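Local coordinates for protein RNA 2'-o-ribose methyltransferase (Thermus thermophilus, PDB 1IPA) that probably methylates the 2'-O of ribose in RNA with a SpoU-type methyltransferase domain that contains a deep trefoil knot, at residues M1-T6 against A75-S80; L30-R35 against S88-P93; E46-L51 against I97-M102; A116-A121 against A142-V147; L190-P195 against Q230-I235. All coordinates share one frame; numbering follows the deposited sequence.

Interaction 1: M1-T6 against A75-S80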
# COMPACT_ATOMS: atom_id res chain seq x y z
N MET A 1 -28.39 -19.37 2.35
CA MET A 1 -28.93 -18.79 3.61
C MET A 1 -27.79 -18.45 4.55
O MET A 1 -27.17 -17.39 4.45
CB MET A 1 -29.89 -19.78 4.28
CG MET A 1 -30.54 -19.27 5.55
SD MET A 1 -31.65 -20.50 6.28
CE MET A 1 -33.14 -20.22 5.31
N ARG A 2 -27.53 -19.37 5.48
CA ARG A 2 -26.48 -19.20 6.46
C ARG A 2 -25.42 -20.27 6.16
O ARG A 2 -25.67 -21.46 6.34
CB ARG A 2 -27.05 -19.39 7.87
CG ARG A 2 -26.13 -18.96 8.99
CD ARG A 2 -26.75 -19.20 10.37
NE ARG A 2 -28.04 -18.52 10.54
CZ ARG A 2 -29.21 -19.15 10.63
NH1 ARG A 2 -29.27 -20.47 10.56
NH2 ARG A 2 -30.32 -18.44 10.79
N ILE A 3 -24.26 -19.82 5.70
CA ILE A 3 -23.17 -20.73 5.35
C ILE A 3 -22.15 -20.79 6.47
O ILE A 3 -21.47 -19.80 6.77
CB ILE A 3 -22.49 -20.29 4.04
CG1 ILE A 3 -23.55 -20.17 2.93
CG2 ILE A 3 -21.44 -21.30 3.63
CD1 ILE A 3 -23.00 -19.72 1.60
N THR A 4 -22.03 -21.96 7.09
CA THR A 4 -21.11 -22.16 8.20
C THR A 4 -19.98 -23.13 7.89
O THR A 4 -19.02 -23.23 8.65
CB THR A 4 -21.86 -22.72 9.42
OG1 THR A 4 -22.19 -24.10 9.19
CG2 THR A 4 -23.15 -21.94 9.66
N SER A 5 -20.11 -23.85 6.79
CA SER A 5 -19.10 -24.83 6.41
C SER A 5 -18.08 -24.26 5.44
O SER A 5 -18.44 -23.67 4.42
CB SER A 5 -19.77 -26.05 5.78
OG SER A 5 -18.79 -26.98 5.33
N THR A 6 -16.81 -24.45 5.76
CA THR A 6 -15.73 -23.96 4.91
C THR A 6 -15.64 -24.81 3.65
O THR A 6 -14.98 -24.44 2.68
CB THR A 6 -14.37 -23.99 5.67
OG1 THR A 6 -14.04 -25.34 6.01
CG2 THR A 6 -14.46 -23.17 6.95
N ALA A 75 -25.45 -9.56 -3.71
CA ALA A 75 -25.90 -10.70 -2.92
C ALA A 75 -25.18 -10.72 -1.58
O ALA A 75 -23.97 -10.48 -1.50
CB ALA A 75 -25.63 -12.00 -3.68
N LEU A 76 -25.92 -11.01 -0.51
CA LEU A 76 -25.35 -11.07 0.82
C LEU A 76 -25.32 -12.51 1.32
O LEU A 76 -26.12 -13.33 0.89
CB LEU A 76 -26.17 -10.20 1.78
CG LEU A 76 -26.45 -8.79 1.25
CD1 LEU A 76 -27.47 -8.08 2.13
CD2 LEU A 76 -25.15 -8.00 1.18
N LEU A 77 -24.38 -12.81 2.20
CA LEU A 77 -24.24 -14.15 2.76
C LEU A 77 -24.04 -14.08 4.27
O LEU A 77 -23.07 -13.50 4.76
CB LEU A 77 -23.02 -14.87 2.16
CG LEU A 77 -23.05 -15.58 0.81
CD1 LEU A 77 -24.13 -16.65 0.82
CD2 LEU A 77 -23.29 -14.58 -0.31
N GLU A 78 -24.97 -14.67 5.02
CA GLU A 78 -24.84 -14.70 6.46
C GLU A 78 -23.85 -15.85 6.62
O GLU A 78 -24.13 -16.97 6.21
CB GLU A 78 -26.18 -15.01 7.11
CG GLU A 78 -26.22 -14.83 8.61
CD GLU A 78 -27.63 -14.75 9.15
OE1 GLU A 78 -28.42 -15.69 8.90
OE2 GLU A 78 -27.96 -13.73 9.81
N VAL A 79 -22.71 -15.56 7.22
CA VAL A 79 -21.65 -16.55 7.36
C VAL A 79 -21.16 -16.80 8.79
O VAL A 79 -21.37 -15.98 9.68
CB VAL A 79 -20.47 -16.12 6.46
CG1 VAL A 79 -19.19 -16.77 6.89
CG2 VAL A 79 -20.79 -16.46 5.01
N SER A 80 -20.51 -17.94 8.99
CA SER A 80 -19.97 -18.31 10.29
C SER A 80 -18.54 -17.80 10.47
O SER A 80 -17.89 -17.39 9.50
CB SER A 80 -19.98 -19.84 10.46
OG SER A 80 -18.90 -20.45 9.77
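S80 OG is gripped twice: it donates a hydrogen bond to T4 O (3.0 Å), approaching 30° out of that carbonyl's plane, and it also takes a weak bond from V83 N, as the N-cap of helix 81-87. The hydroxyl reaches both because its first torsion (chi1 79°) sets OG between the backbone N and the carbonyl carbon, while S80 CB packs on T4 CB at 3.6 Å.

Behind this lies a short parallel pairing, R2 beside E78 and I3 beside V79, in which I3 N bonds to E78 O (2.9 Å) and S80 N bonds to I3 O (3.1 Å). The pairing adds strand 2-3 at one edge of the mixed sheet in the N-terminal eL30-like domain, beside strand 75-79.

On one side of this sheet R2 and E78 run alongside each other, their flat groups 27° apart; a salt bridge whose hydrogen bond is weak and bent joins R2 NE to E78 OE1 at 3.3 Å. On the other, I3 CD1 meets L77 CD1 at 3.4 Å. An alanine in place of S80 would probably leave T4 O without this donor and the start of helix 81-87 without its side-chain cap. Backbone bonds and one hydroxyl therefore fix the N-terminal residues, the ion pair at the surface adding only a weak link.

Interaction 2: L30-R35 against S88-P93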
# COMPACT_ATOMS: atom_id res chain seq x y z
N LEU A 30 -10.96 -10.15 -2.60
CA LEU A 30 -11.68 -9.98 -1.36
C LEU A 30 -11.23 -8.73 -0.63
O LEU A 30 -10.07 -8.33 -0.69
CB LEU A 30 -11.45 -11.20 -0.46
CG LEU A 30 -11.82 -12.55 -1.07
CD1 LEU A 30 -11.17 -13.67 -0.27
CD2 LEU A 30 -13.33 -12.71 -1.11
N ILE A 31 -12.18 -8.11 0.06
CA ILE A 31 -11.89 -6.91 0.81
C ILE A 31 -12.41 -7.09 2.24
O ILE A 31 -13.61 -6.97 2.49
CB ILE A 31 -12.53 -5.68 0.17
CG1 ILE A 31 -12.07 -5.56 -1.30
CG2 ILE A 31 -12.16 -4.44 0.97
CD1 ILE A 31 -12.67 -4.36 -2.06
N GLU A 32 -11.50 -7.40 3.16
CA GLU A 32 -11.83 -7.61 4.57
C GLU A 32 -11.78 -6.30 5.39
O GLU A 32 -10.78 -5.57 5.35
CB GLU A 32 -10.87 -8.64 5.17
CG GLU A 32 -10.88 -8.77 6.68
CD GLU A 32 -10.17 -10.05 7.18
OE1 GLU A 32 -9.10 -10.42 6.62
OE2 GLU A 32 -10.67 -10.67 8.14
N GLY A 33 -12.85 -6.02 6.12
CA GLY A 33 -12.89 -4.82 6.94
C GLY A 33 -13.83 -3.75 6.43
O GLY A 33 -13.81 -3.39 5.25
N ALA A 34 -14.64 -3.22 7.34
CA ALA A 34 -15.61 -2.18 7.01
C ALA A 34 -14.98 -0.90 6.45
O ALA A 34 -15.54 -0.27 5.54
CB ALA A 34 -16.45 -1.85 8.22
N ARG A 35 -13.83 -0.51 6.98
CA ARG A 35 -13.20 0.71 6.48
C ARG A 35 -12.57 0.46 5.11
O ARG A 35 -12.73 1.28 4.20
CB ARG A 35 -12.15 1.25 7.45
CG ARG A 35 -11.78 2.70 7.14
CD ARG A 35 -13.02 3.58 7.24
NE ARG A 35 -13.04 4.68 6.29
CZ ARG A 35 -12.50 5.88 6.49
NH1 ARG A 35 -11.88 6.16 7.63
NH2 ARG A 35 -12.61 6.82 5.55
N SER A 88 -10.07 -14.81 5.78
CA SER A 88 -9.33 -13.77 6.48
C SER A 88 -7.81 -13.89 6.46
O SER A 88 -7.26 -14.98 6.30
CB SER A 88 -9.80 -13.70 7.94
OG SER A 88 -9.09 -12.71 8.67
N VAL A 89 -7.15 -12.76 6.63
CA VAL A 89 -5.70 -12.72 6.65
C VAL A 89 -5.26 -12.07 7.96
O VAL A 89 -4.13 -11.63 8.10
CB VAL A 89 -5.15 -11.94 5.43
CG1 VAL A 89 -5.33 -10.45 5.62
CG2 VAL A 89 -3.72 -12.28 5.19
N ARG A 90 -6.19 -12.02 8.92
CA ARG A 90 -5.95 -11.43 10.24
C ARG A 90 -6.04 -12.50 11.33
O ARG A 90 -6.55 -13.59 11.09
CB ARG A 90 -7.01 -10.38 10.55
CG ARG A 90 -7.39 -9.50 9.40
CD ARG A 90 -8.49 -8.56 9.83
NE ARG A 90 -8.70 -7.50 8.86
CZ ARG A 90 -9.47 -6.44 9.08
NH1 ARG A 90 -10.10 -6.33 10.24
NH2 ARG A 90 -9.61 -5.50 8.15
N ASP A 91 -5.56 -12.18 12.53
CA ASP A 91 -5.65 -13.11 13.65
C ASP A 91 -7.13 -13.24 13.98
O ASP A 91 -7.64 -14.35 14.16
CB ASP A 91 -4.89 -12.59 14.87
CG ASP A 91 -3.38 -12.61 14.66
OD1 ASP A 91 -2.84 -13.69 14.34
OD2 ASP A 91 -2.74 -11.55 14.82
N ASN A 92 -7.81 -12.10 14.04
CA ASN A 92 -9.25 -12.04 14.31
C ASN A 92 -9.91 -11.36 13.10
O ASN A 92 -9.76 -10.15 12.90
CB ASN A 92 -9.54 -11.23 15.57
CG ASN A 92 -8.87 -11.80 16.80
OD1 ASN A 92 -7.67 -11.59 17.02
ND2 ASN A 92 -9.63 -12.54 17.61
N PRO A 93 -10.65 -12.14 12.29
CA PRO A 93 -11.34 -11.65 11.10
C PRO A 93 -12.45 -10.62 11.31
O PRO A 93 -13.10 -10.59 12.35
CB PRO A 93 -11.86 -12.93 10.46
CG PRO A 93 -12.12 -13.81 11.64
CD PRO A 93 -10.88 -13.58 12.47
O HOH W 1 -7.60 -8.17 6.37
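E32 and S88 come no nearer than 6.9 Å between CA atoms, so the end of strand 28-32 and the loop 88-93 share no ladder and are bridged by side chains. E32 does most of this. Its chain is extended, with CG opposite the backbone N (chi1 168°), and it carries the carboxylate into the curve of the loop. There each oxygen uses its syn lone pair: OE2 of E32 receives S88 OG at 2.6 Å, and OE1 of E32 receives V89 N at 3.0 Å along a nearly straight bond.

S88 OG in turn accepts from R90 N (3.0 Å), which makes residues 88-90 an ST turn, so one hydroxyl both holds the turn and reaches the glutamate. The contact ties the end of strand 28-32, an outer strand of the eL30-like domain's sheet, to the connection between helix 81-87 and strand 96-101. A94 N adds a further donor to E32 OE2.

R90 slides past E32 in the opposite direction, its guanidinium plane only 21° from the carboxylate plane. E32 CG sits over one face of the guanidinium, near its rim, 3.3 Å from R90 NE. The direct ion pair is long, but a water at the guanidinium edge accepts from R90 NE (2.8 Å) and donates to E32 OE1 (2.7 Å). G33 follows with a positive phi of 110°; a CB there would jam against the carbonyl oxygen of E32 and lie about 2.5 Å from R90 NH2.

Interaction 3: E46-L51 against I97-M102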
# COMPACT_ATOMS: atom_id res chain seq x y z
N GLU A 46 -16.31 -1.68 -7.83
CA GLU A 46 -17.62 -2.32 -7.80
C GLU A 46 -17.56 -3.60 -6.96
O GLU A 46 -16.61 -4.38 -7.05
CB GLU A 46 -18.08 -2.68 -9.21
CG GLU A 46 -17.82 -1.59 -10.25
CD GLU A 46 -18.40 -1.93 -11.61
OE1 GLU A 46 -19.64 -1.84 -11.76
OE2 GLU A 46 -17.63 -2.30 -12.52
N LEU A 47 -18.60 -3.79 -6.15
CA LEU A 47 -18.71 -4.96 -5.29
C LEU A 47 -19.75 -5.90 -5.89
O LEU A 47 -20.68 -5.46 -6.56
CB LEU A 47 -19.15 -4.52 -3.89
CG LEU A 47 -18.09 -4.29 -2.81
CD1 LEU A 47 -16.77 -3.80 -3.39
CD2 LEU A 47 -18.66 -3.30 -1.80
N GLU A 48 -19.60 -7.20 -5.66
CA GLU A 48 -20.58 -8.15 -6.18
C GLU A 48 -21.36 -8.81 -5.05
O GLU A 48 -22.54 -9.10 -5.19
CB GLU A 48 -19.91 -9.21 -7.05
CG GLU A 48 -19.21 -8.61 -8.25
CD GLU A 48 -18.92 -9.64 -9.32
OE1 GLU A 48 -18.44 -10.73 -8.97
OE2 GLU A 48 -19.17 -9.34 -10.51
N GLN A 49 -20.69 -9.05 -3.93
CA GLN A 49 -21.36 -9.65 -2.79
C GLN A 49 -20.65 -9.34 -1.48
O GLN A 49 -19.46 -9.05 -1.46
CB GLN A 49 -21.52 -11.16 -2.97
CG GLN A 49 -20.24 -11.95 -3.01
CD GLN A 49 -20.52 -13.43 -3.19
OE1 GLN A 49 -21.28 -13.82 -4.08
NE2 GLN A 49 -19.91 -14.26 -2.36
N ALA A 50 -21.41 -9.41 -0.40
CA ALA A 50 -20.87 -9.14 0.92
C ALA A 50 -21.20 -10.27 1.88
O ALA A 50 -22.34 -10.74 1.92
CB ALA A 50 -21.42 -7.83 1.46
N LEU A 51 -20.21 -10.71 2.64
CA LEU A 51 -20.42 -11.76 3.62
C LEU A 51 -20.56 -11.06 4.96
O LEU A 51 -19.91 -10.04 5.20
CB LEU A 51 -19.24 -12.73 3.63
CG LEU A 51 -19.28 -13.83 2.56
CD1 LEU A 51 -19.31 -13.22 1.17
CD2 LEU A 51 -18.07 -14.72 2.73
N ILE A 97 -16.81 -8.98 4.97
CA ILE A 97 -15.84 -9.20 3.91
C ILE A 97 -16.59 -9.12 2.60
O ILE A 97 -17.65 -9.72 2.45
CB ILE A 97 -15.21 -10.60 3.97
CG1 ILE A 97 -14.44 -10.79 5.28
CG2 ILE A 97 -14.29 -10.79 2.78
CD1 ILE A 97 -13.76 -12.16 5.38
N ALA A 98 -16.04 -8.40 1.62
CA ALA A 98 -16.72 -8.28 0.35
C ALA A 98 -15.95 -8.87 -0.81
O ALA A 98 -14.74 -9.09 -0.74
CB ALA A 98 -17.02 -6.82 0.08
N LEU A 99 -16.69 -9.16 -1.88
CA LEU A 99 -16.09 -9.69 -3.10
C LEU A 99 -16.10 -8.50 -4.03
O LEU A 99 -17.16 -7.90 -4.26
CB LEU A 99 -16.95 -10.81 -3.69
CG LEU A 99 -16.48 -11.40 -5.02
CD1 LEU A 99 -15.08 -12.01 -4.84
CD2 LEU A 99 -17.46 -12.46 -5.51
N ALA A 100 -14.94 -8.14 -4.56
CA ALA A 100 -14.87 -6.99 -5.44
C ALA A 100 -14.40 -7.34 -6.85
O ALA A 100 -13.74 -8.35 -7.06
CB ALA A 100 -13.94 -5.95 -4.84
N ARG A 101 -14.75 -6.49 -7.80
CA ARG A 101 -14.36 -6.64 -9.19
C ARG A 101 -13.04 -5.89 -9.36
O ARG A 101 -12.95 -4.72 -8.99
CB ARG A 101 -15.41 -5.99 -10.09
CG ARG A 101 -16.22 -6.94 -10.95
CD ARG A 101 -15.52 -7.26 -12.27
NE ARG A 101 -16.41 -7.99 -13.16
CZ ARG A 101 -16.11 -8.34 -14.41
NH1 ARG A 101 -14.93 -8.03 -14.93
NH2 ARG A 101 -17.00 -9.00 -15.14
N MET A 102 -12.02 -6.54 -9.90
CA MET A 102 -10.74 -5.87 -10.10
C MET A 102 -10.95 -4.74 -11.12
O MET A 102 -11.25 -4.97 -12.28
CB MET A 102 -9.70 -6.88 -10.61
CG MET A 102 -8.27 -6.43 -10.48
SD MET A 102 -7.11 -7.67 -11.05
CE MET A 102 -6.95 -8.63 -9.62
O HOH W 2 -14.18 -2.47 -9.71
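L47 can be followed atom by atom across the neighbouring strand. Its CB lies 3.9 Å from L99 O, its CG meets A98 CB at 4.0 Å, and its CD1 reaches A100 CB at 3.8 Å, so the leucine spans two alanines on one face of the sheet. Helix 34-42 packs there, with I37 and L41 against L47.

The strands run antiparallel, their axes 164° apart and 4.7 Å at closest. L47 pairs with A100 and A50 with A98, but the three-residue step on one strand answers a two-residue step on the other. E48 and Q49 thus both face L99, E48 N bonding to L99 O (2.9 Å) and L99 N to Q49 O (2.8 Å): a beta bulge, with E48 at a helix-like psi of -35°.

On the other face Q49 CG rests on L99 CB at 3.5 Å, beneath helix 9-15. R101 NE stays 4.1 Å from E48 OE2, too far for a salt bridge, the opposite charges merely near each other. The chemistry implies a union of straight backbone bonds and aliphatic contacts on both faces, the polar ends of E48 and Q49 being held outside the two strands, by a salt bridge to R28 and a hydrogen bond from R10.

Interaction 4: A116-A121 against A142-V147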
# COMPACT_ATOMS: atom_id res chain seq x y z
N ALA A 116 4.81 18.09 -6.08
CA ALA A 116 5.07 16.66 -5.98
C ALA A 116 6.02 16.10 -4.93
O ALA A 116 7.23 16.35 -4.96
CB ALA A 116 5.49 16.13 -7.33
N LEU A 117 5.47 15.33 -4.00
CA LEU A 117 6.28 14.66 -2.98
C LEU A 117 6.19 13.19 -3.38
O LEU A 117 5.14 12.56 -3.27
CB LEU A 117 5.69 14.88 -1.58
CG LEU A 117 6.39 14.10 -0.46
CD1 LEU A 117 7.88 14.46 -0.39
CD2 LEU A 117 5.71 14.41 0.86
N ILE A 118 7.30 12.65 -3.85
CA ILE A 118 7.35 11.27 -4.33
C ILE A 118 8.25 10.35 -3.51
O ILE A 118 9.38 10.69 -3.18
CB ILE A 118 7.80 11.25 -5.81
CG1 ILE A 118 6.71 11.88 -6.68
CG2 ILE A 118 8.11 9.84 -6.26
CD1 ILE A 118 7.19 12.31 -8.05
N LEU A 119 7.73 9.17 -3.20
CA LEU A 119 8.50 8.19 -2.46
C LEU A 119 8.91 7.07 -3.39
O LEU A 119 8.07 6.46 -4.04
CB LEU A 119 7.68 7.59 -1.31
CG LEU A 119 8.34 6.43 -0.56
CD1 LEU A 119 9.61 6.94 0.10
CD2 LEU A 119 7.39 5.86 0.49
N VAL A 120 10.21 6.80 -3.48
CA VAL A 120 10.69 5.72 -4.33
C VAL A 120 11.16 4.60 -3.41
O VAL A 120 12.11 4.76 -2.65
CB VAL A 120 11.87 6.18 -5.22
CG1 VAL A 120 12.33 5.04 -6.11
CG2 VAL A 120 11.44 7.36 -6.08
N ALA A 121 10.46 3.47 -3.46
CA ALA A 121 10.83 2.33 -2.62
C ALA A 121 11.58 1.31 -3.46
O ALA A 121 11.09 0.85 -4.49
CB ALA A 121 9.58 1.72 -2.01
N ALA A 142 2.17 12.16 0.31
CA ALA A 142 2.91 11.92 -0.91
C ALA A 142 1.96 11.92 -2.10
O ALA A 142 0.79 11.55 -1.98
CB ALA A 142 3.62 10.59 -0.83
N GLU A 143 2.46 12.34 -3.25
CA GLU A 143 1.67 12.38 -4.47
C GLU A 143 1.72 11.01 -5.16
O GLU A 143 0.80 10.63 -5.88
CB GLU A 143 2.21 13.45 -5.41
CG GLU A 143 1.31 13.76 -6.58
CD GLU A 143 1.87 14.84 -7.47
OE1 GLU A 143 1.96 15.99 -7.02
OE2 GLU A 143 2.23 14.54 -8.63
N ALA A 144 2.79 10.28 -4.93
CA ALA A 144 2.92 8.97 -5.55
C ALA A 144 4.01 8.15 -4.91
O ALA A 144 4.93 8.68 -4.30
CB ALA A 144 3.22 9.13 -7.04
N VAL A 145 3.89 6.84 -5.06
CA VAL A 145 4.89 5.92 -4.54
C VAL A 145 5.38 5.13 -5.73
O VAL A 145 4.61 4.41 -6.36
CB VAL A 145 4.32 4.94 -3.51
CG1 VAL A 145 5.39 3.92 -3.12
CG2 VAL A 145 3.85 5.69 -2.28
N LEU A 146 6.65 5.27 -6.05
CA LEU A 146 7.19 4.53 -7.17
C LEU A 146 7.95 3.36 -6.59
O LEU A 146 8.93 3.54 -5.87
CB LEU A 146 8.11 5.42 -8.02
CG LEU A 146 7.47 6.73 -8.47
CD1 LEU A 146 8.44 7.47 -9.38
CD2 LEU A 146 6.15 6.45 -9.18
N VAL A 147 7.47 2.16 -6.90
CA VAL A 147 8.10 0.95 -6.43
C VAL A 147 9.00 0.35 -7.51
O VAL A 147 8.54 0.00 -8.60
CB VAL A 147 7.04 -0.09 -6.03
CG1 VAL A 147 7.73 -1.37 -5.55
CG2 VAL A 147 6.13 0.48 -4.95
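I118 and L146 meet at a slant on one face of a parallel pair, where strands 117-122 and 144-148, joined by helix 127-140, form a beta-alpha-beta crossover of the Rossmann-like SpoU domain. I118 CG2, placed opposite the backbone N because CG1 takes chi1 -68°, presses on L146 CG at 3.9 Å. V120, paired directly with L146, brings its CG2 to 4.3 Å from L146 CB, while I118 reaches over from the preceding pair on that face, so L146 is touched by two beta-branched residues. W182 of helix 176-185 packs on both I118 and L146.

The opposite face carries L119 beside V145, with L119 CB 4.4 Å from V145 CG2. Here helix 127-140 supplies V133 against L119 and L134 and A137 against V145, while A250 and L254 of helix 246-261 also lie on L119.

Between these two layers the backbones are laced by bonds such as L146 N to L119 O (2.7 Å) and L119 N to A144 O (3.0 Å), the strand axes diverging by 21°.

Just before the second strand, E143 N bonds to L117 O (2.7 Å), and the extended E143 side chain lies beside A116. Its two oxygens are held from outside the pair, OE1 by S113 OG and OE2 by Y110 OH. An alanine here would probably leave both hydroxyls without this partner and uncover the flank of A116. The carboxylate lies close to the strand's start: E143 OE1 is 3.3 Å from A116 CA and 3.5 Å from A116 CB.

Interaction 5: L190-P195 against Q230-I235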
# COMPACT_ATOMS: atom_id res chain seq x y z
N LEU A 190 16.50 14.15 -6.69
CA LEU A 190 16.43 12.92 -5.94
C LEU A 190 17.31 12.94 -4.69
O LEU A 190 18.47 13.33 -4.75
CB LEU A 190 16.85 11.76 -6.85
CG LEU A 190 17.10 10.38 -6.23
CD1 LEU A 190 15.80 9.79 -5.68
CD2 LEU A 190 17.70 9.45 -7.29
N VAL A 191 16.73 12.52 -3.57
CA VAL A 191 17.43 12.45 -2.28
C VAL A 191 17.48 10.96 -1.92
O VAL A 191 16.44 10.32 -1.76
CB VAL A 191 16.66 13.21 -1.17
CG1 VAL A 191 17.32 13.00 0.19
CG2 VAL A 191 16.59 14.69 -1.51
N ALA A 192 18.68 10.41 -1.81
CA ALA A 192 18.81 8.99 -1.48
C ALA A 192 19.15 8.80 -0.01
O ALA A 192 19.97 9.52 0.55
CB ALA A 192 19.88 8.35 -2.36
N THR A 193 18.51 7.81 0.61
CA THR A 193 18.73 7.50 2.01
C THR A 193 19.76 6.38 2.14
O THR A 193 19.65 5.34 1.49
CB THR A 193 17.40 7.05 2.69
OG1 THR A 193 16.39 8.05 2.48
CG2 THR A 193 17.59 6.86 4.19
N THR A 194 20.77 6.60 2.98
CA THR A 194 21.82 5.61 3.22
C THR A 194 22.37 5.81 4.62
O THR A 194 22.46 6.93 5.11
CB THR A 194 23.01 5.76 2.23
OG1 THR A 194 23.44 7.12 2.18
CG2 THR A 194 22.60 5.32 0.85
N PRO A 195 22.73 4.70 5.30
CA PRO A 195 23.27 4.81 6.65
C PRO A 195 24.67 5.43 6.69
O PRO A 195 25.11 5.91 7.73
CB PRO A 195 23.26 3.37 7.14
CG PRO A 195 23.52 2.60 5.87
CD PRO A 195 22.60 3.29 4.90
N GLN A 230 20.86 13.90 -6.01
CA GLN A 230 21.40 15.25 -5.88
C GLN A 230 21.90 15.40 -4.44
O GLN A 230 22.78 16.21 -4.16
CB GLN A 230 20.32 16.30 -6.15
CG GLN A 230 20.07 16.63 -7.62
CD GLN A 230 19.72 15.41 -8.44
OE1 GLN A 230 20.51 14.96 -9.27
NE2 GLN A 230 18.54 14.85 -8.21
N THR A 231 21.33 14.61 -3.54
CA THR A 231 21.70 14.65 -2.14
C THR A 231 21.56 13.27 -1.52
O THR A 231 20.64 12.53 -1.85
CB THR A 231 20.79 15.61 -1.33
OG1 THR A 231 20.67 16.86 -2.02
CG2 THR A 231 21.39 15.86 0.04
N GLN A 232 22.49 12.93 -0.63
CA GLN A 232 22.44 11.66 0.07
C GLN A 232 22.24 11.99 1.53
O GLN A 232 22.88 12.90 2.06
CB GLN A 232 23.73 10.88 -0.15
CG GLN A 232 23.71 10.09 -1.44
CD GLN A 232 25.08 9.58 -1.83
OE1 GLN A 232 25.76 8.92 -1.04
NE2 GLN A 232 25.48 9.88 -3.06
N VAL A 233 21.37 11.25 2.18
CA VAL A 233 21.04 11.57 3.55
C VAL A 233 20.83 10.33 4.44
O VAL A 233 20.58 9.23 3.95
CB VAL A 233 19.78 12.48 3.51
CG1 VAL A 233 18.58 11.77 4.11
CG2 VAL A 233 20.07 13.80 4.16
N ARG A 234 20.92 10.51 5.75
CA ARG A 234 20.72 9.39 6.65
C ARG A 234 19.80 9.69 7.82
O ARG A 234 19.62 10.84 8.23
CB ARG A 234 22.06 8.86 7.19
CG ARG A 234 22.63 9.65 8.34
CD ARG A 234 23.84 8.95 8.94
NE ARG A 234 24.16 9.51 10.24
CZ ARG A 234 24.70 10.71 10.40
NH1 ARG A 234 24.98 11.46 9.34
NH2 ARG A 234 24.91 11.18 11.62
N ILE A 235 19.20 8.62 8.33
CA ILE A 235 18.30 8.69 9.48
C ILE A 235 19.15 8.23 10.65
O ILE A 235 19.48 7.06 10.76
CB ILE A 235 17.07 7.77 9.28
CG1 ILE A 235 16.20 8.33 8.15
CG2 ILE A 235 16.28 7.67 10.58
CD1 ILE A 235 15.09 7.41 7.72
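Backbone hydrogen bonds carry most of the link between L190-P195 and Q230-I235. L190 O accepts from Q230 N at 2.8 Å and, more weakly, from T231 N at 3.4 Å. Further on, A192 N bonds to T231 O (2.9 Å), V233 N to A192 O (2.8 Å) and T194 N to V233 O (2.8 Å). This zigzag is the signature of parallel strands, here with axes 28° apart.

CA-H...O contacts reinforce it: V191 CA lies 3.2 Å from T231 O and T193 CA the same distance from V233 O, so both carbonyls serve an N-H and a C-H.

Apolar contact is thinner. V191 CG1, opposite its backbone N (chi1 174°), touches V233 CB at 4.2 Å. Among the polar side chains, T193 OG1 turns from this strand pair to A213 O, whereas T194 OG1 is buried with no partner in the model.

Strand 231-233 is an outer strand of the parallel SpoU-domain sheet, and strand 190-193 lies between it and 210-214. L226 of helix 223-228 packs on A192, T194 and Q232; L253 of helix 246-261 reaches T193 and I235 from the other face.

Overall arrangement
The five contacts fall into two groups. Interactions 1, 2 and 3 belong to the eL30-like domain and all reach its mixed sheet: L77 N and A50 O, 2.9 Å apart, join interaction 1 to interaction 3, and I31 N and A98 O, 2.9 Å apart, join interaction 2 to interaction 3, which is the middle of the three. Interactions 4 and 5 lie in the parallel sheet of the SpoU domain, centres 15 Å apart. The groups stand on opposite sides of the chain's centre; interactions 2 and 4 come within about 16 Å at their nearest atoms. In SPOUT enzymes the knotted domain binds the methyl donor, so interactions 4 and 5 probably belong to its catalytic scaffold.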